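Local coordinates for protein histidine decarboxylase alpha chain (Lactobacillus sp. 30A, PDB 1IBV) that probably catalyses the decarboxylation of histidine to histamine, as the pyruvoyl-bearing alpha chain of a bacterial histidine decarboxylase, at residues B[210-213]-B[214-218]. Numbering follows the deposited sequence.
Sequences PEWL and EKMGY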
ATOM      1  N   PRO B 210      22.623 -13.054  25.147  1.00 33.58           N
ATOM      2  CA  PRO B 210      23.059 -12.283  26.314  1.00 33.69           C
ATOM      3  C   PRO B 210      23.100 -10.783  26.022  1.00 35.04           C
ATOM      4  O   PRO B 210      22.638  -9.978  26.833  1.00 35.88           O
ATOM      5  CB  PRO B 210      24.464 -12.823  26.561  1.00 34.15           C
ATOM      6  CG  PRO B 210      24.357 -14.239  26.087  1.00 34.14           C
ATOM      7  CD  PRO B 210      23.630 -14.068  24.792  1.00 32.65           C
ATOM      8  N   GLU B 211      23.667 -10.422  24.866  1.00 33.85           N
ATOM      9  CA  GLU B 211      23.784  -9.019  24.451  1.00 32.87           C
ATOM     10  C   GLU B 211      22.414  -8.360  24.414  1.00 32.37           C
ATOM     11  O   GLU B 211      22.250  -7.220  24.875  1.00 32.55           O
ATOM     12  CB  GLU B 211      24.420  -8.910  23.072  1.00 32.69           C
ATOM     13  CG  GLU B 211      25.864  -9.380  23.006  1.00 35.12           C
ATOM     14  CD  GLU B 211      26.470  -9.219  21.620  1.00 35.58           C
ATOM     15  OE1 GLU B 211      27.709  -9.306  21.500  1.00 37.55           O
ATOM     16  OE2 GLU B 211      25.719  -9.012  20.645  1.00 38.52           O
ATOM     17  N   TRP B 212      21.435  -9.097  23.887  1.00 33.17           N
ATOM     18  CA  TRP B 212      20.057  -8.627  23.791  1.00 30.39           C
ATOM     19  C   TRP B 212      19.503  -8.461  25.204  1.00 30.85           C
ATOM     20  O   TRP B 212      19.028  -7.386  25.578  1.00 30.82           O
ATOM     21  CB  TRP B 212      19.212  -9.650  23.016  1.00 27.20           C
ATOM     22  CG  TRP B 212      17.791  -9.226  22.815  1.00 26.78           C
ATOM     23  CD1 TRP B 212      17.335  -8.242  21.987  1.00 27.92           C
ATOM     24  CD2 TRP B 212      16.639  -9.762  23.463  1.00 24.14           C
ATOM     25  NE1 TRP B 212      15.976  -8.126  22.088  1.00 23.65           N
ATOM     26  CE2 TRP B 212      15.523  -9.045  22.995  1.00 25.91           C
ATOM     27  CE3 TRP B 212      16.441 -10.771  24.411  1.00 22.60           C
ATOM     28  CZ2 TRP B 212      14.227  -9.312  23.430  1.00 28.14           C
ATOM     29  CZ3 TRP B 212      15.154 -11.034  24.843  1.00 23.11           C
ATOM     30  CH2 TRP B 212      14.066 -10.305  24.356  1.00 25.14           C
ATOM     31  N   LEU B 213      19.644  -9.514  26.006  1.00 31.58           N
ATOM     32  CA  LEU B 213      19.155  -9.517  27.376  1.00 32.30           C
ATOM     33  C   LEU B 213      19.643  -8.281  28.092  1.00 36.05           C
ATOM     34  O   LEU B 213      18.844  -7.476  28.564  1.00 37.94           O
ATOM     35  CB  LEU B 213      19.645 -10.766  28.099  1.00 33.96           C
ATOM     36  CG  LEU B 213      18.670 -11.905  28.415  1.00 30.76           C
ATOM     37  CD1 LEU B 213      17.598 -12.066  27.368  1.00 28.32           C
ATOM     38  CD2 LEU B 213      19.458 -13.181  28.548  1.00 31.49           C
ATOM     39  N   GLU B 214      20.955  -8.082  28.073  1.00 40.05           N
ATOM     40  CA  GLU B 214      21.571  -6.943  28.739  1.00 43.11           C
ATOM     41  C   GLU B 214      21.112  -5.613  28.157  1.00 40.12           C
ATOM     42  O   GLU B 214      20.763  -4.700  28.897  1.00 39.06           O
ATOM     43  CB  GLU B 214      23.096  -7.041  28.655  1.00 48.71           C
ATOM     44  CG  GLU B 214      23.848  -5.997  29.487  1.00 56.66           C
ATOM     45  CD  GLU B 214      25.349  -6.239  29.497  1.00 63.18           C
ATOM     46  OE1 GLU B 214      25.937  -6.293  28.383  1.00 64.95           O
ATOM     47  OE2 GLU B 214      25.930  -6.385  30.612  1.00 66.60           O
ATOM     48  N   LYS B 215      21.078  -5.522  26.834  1.00 38.15           N
ATOM     49  CA  LYS B 215      20.672  -4.292  26.170  1.00 38.66           C
ATOM     50  C   LYS B 215      19.216  -3.956  26.468  1.00 38.06           C
ATOM     51  O   LYS B 215      18.812  -2.797  26.384  1.00 37.31           O
ATOM     52  CB  LYS B 215      20.859  -4.421  24.652  1.00 42.34           C
ATOM     53  CG  LYS B 215      20.889  -3.088  23.898  1.00 43.85           C
ATOM     54  CD  LYS B 215      22.286  -2.483  23.880  1.00 47.60           C
ATOM     55  CE  LYS B 215      23.237  -3.336  23.036  1.00 50.19           C
ATOM     56  NZ  LYS B 215      22.779  -3.380  21.613  1.00 50.90           N
ATOM     57  N   MET B 216      18.431  -4.978  26.791  1.00 36.95           N
ATOM     58  CA  MET B 216      17.011  -4.809  27.087  1.00 34.83           C
ATOM     59  C   MET B 216      16.754  -4.630  28.577  1.00 34.32           C
ATOM     60  O   MET B 216      15.707  -4.116  28.981  1.00 34.09           O
ATOM     61  CB  MET B 216      16.246  -6.030  26.593  1.00 36.11           C
ATOM     62  CG  MET B 216      16.181  -6.163  25.089  1.00 37.23           C
ATOM     63  SD  MET B 216      15.176  -4.858  24.397  1.00 39.50           S
ATOM     64  CE  MET B 216      13.573  -5.329  24.981  1.00 36.78           C
ATOM     65  N   GLY B 217      17.705  -5.078  29.387  1.00 33.32           N
ATOM     66  CA  GLY B 217      17.560  -4.976  30.825  1.00 34.75           C
ATOM     67  C   GLY B 217      16.754  -6.154  31.341  1.00 36.06           C
ATOM     68  O   GLY B 217      16.033  -6.066  32.343  1.00 36.01           O
ATOM     69  N   TYR B 218      16.862  -7.265  30.623  1.00 36.06           N
ATOM     70  CA  TYR B 218      16.167  -8.489  30.981  1.00 35.82           C
ATOM     71  C   TYR B 218      17.125  -9.427  31.686  1.00 37.63           C
ATOM     72  O   TYR B 218      18.301  -9.496  31.324  1.00 39.04           O
ATOM     73  CB  TYR B 218      15.629  -9.176  29.721  1.00 34.25           C
ATOM     74  CG  TYR B 218      14.472  -8.460  29.057  1.00 32.46           C
ATOM     75  CD1 TYR B 218      13.755  -7.481  29.739  1.00 32.29           C
ATOM     76  CD2 TYR B 218      14.089  -8.775  27.758  1.00 31.06           C
ATOM     77  CE1 TYR B 218      12.687  -6.839  29.150  1.00 32.19           C
ATOM     78  CE2 TYR B 218      13.019  -8.134  27.157  1.00 31.25           C
ATOM     79  CZ  TYR B 218      12.324  -7.169  27.863  1.00 30.98           C
ATOM     80  OH  TYR B 218      11.259  -6.522  27.292  1.00 35.30           O
TER
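W212 and M216, one turn apart on helix 209-216, meet through a methionine chain laid over the indole. From M216 CB, which lies 3.3 Å from W212 O and over the rim of one face of the Y218 ring, the chain steps to CG. With chi1 at -69°, CG stands anti to the carbonyl carbon and comes over the five-membered ring of W212, 3.7 Å from its centroid and 15° off the normal, a CH-pi contact. A bend at CG carries SD to an oblique Met-aromatic position, 4.1 Å from W212 NE1, and a second bend brings the terminal CE against the Y218 ring, 3.6 Å from Y218 CE2. Farther out on the indole, the edge of Y218 is directed at the six-membered ring in an offset edge-to-face pair, planes at 74°, with Y218 CE2 3.7 Å from W212 CH2. A Schellman motif brings Y218 here: G217, at positive phi, ends the helix, Y218 N bonds to L213 O at 2.9 Å, and the bond from G217 N to E214 O is weak. A leucine in place of W212 would probably leave M216 CG and the Y218 edge without their aromatic partner and S188 O without its NE1 donor. That last bond ties the helix to the loop after strand 171-185, while Y52 of helix 43-53 meets the indole and H61 and R60, in the following loop, touch M216 and Y218.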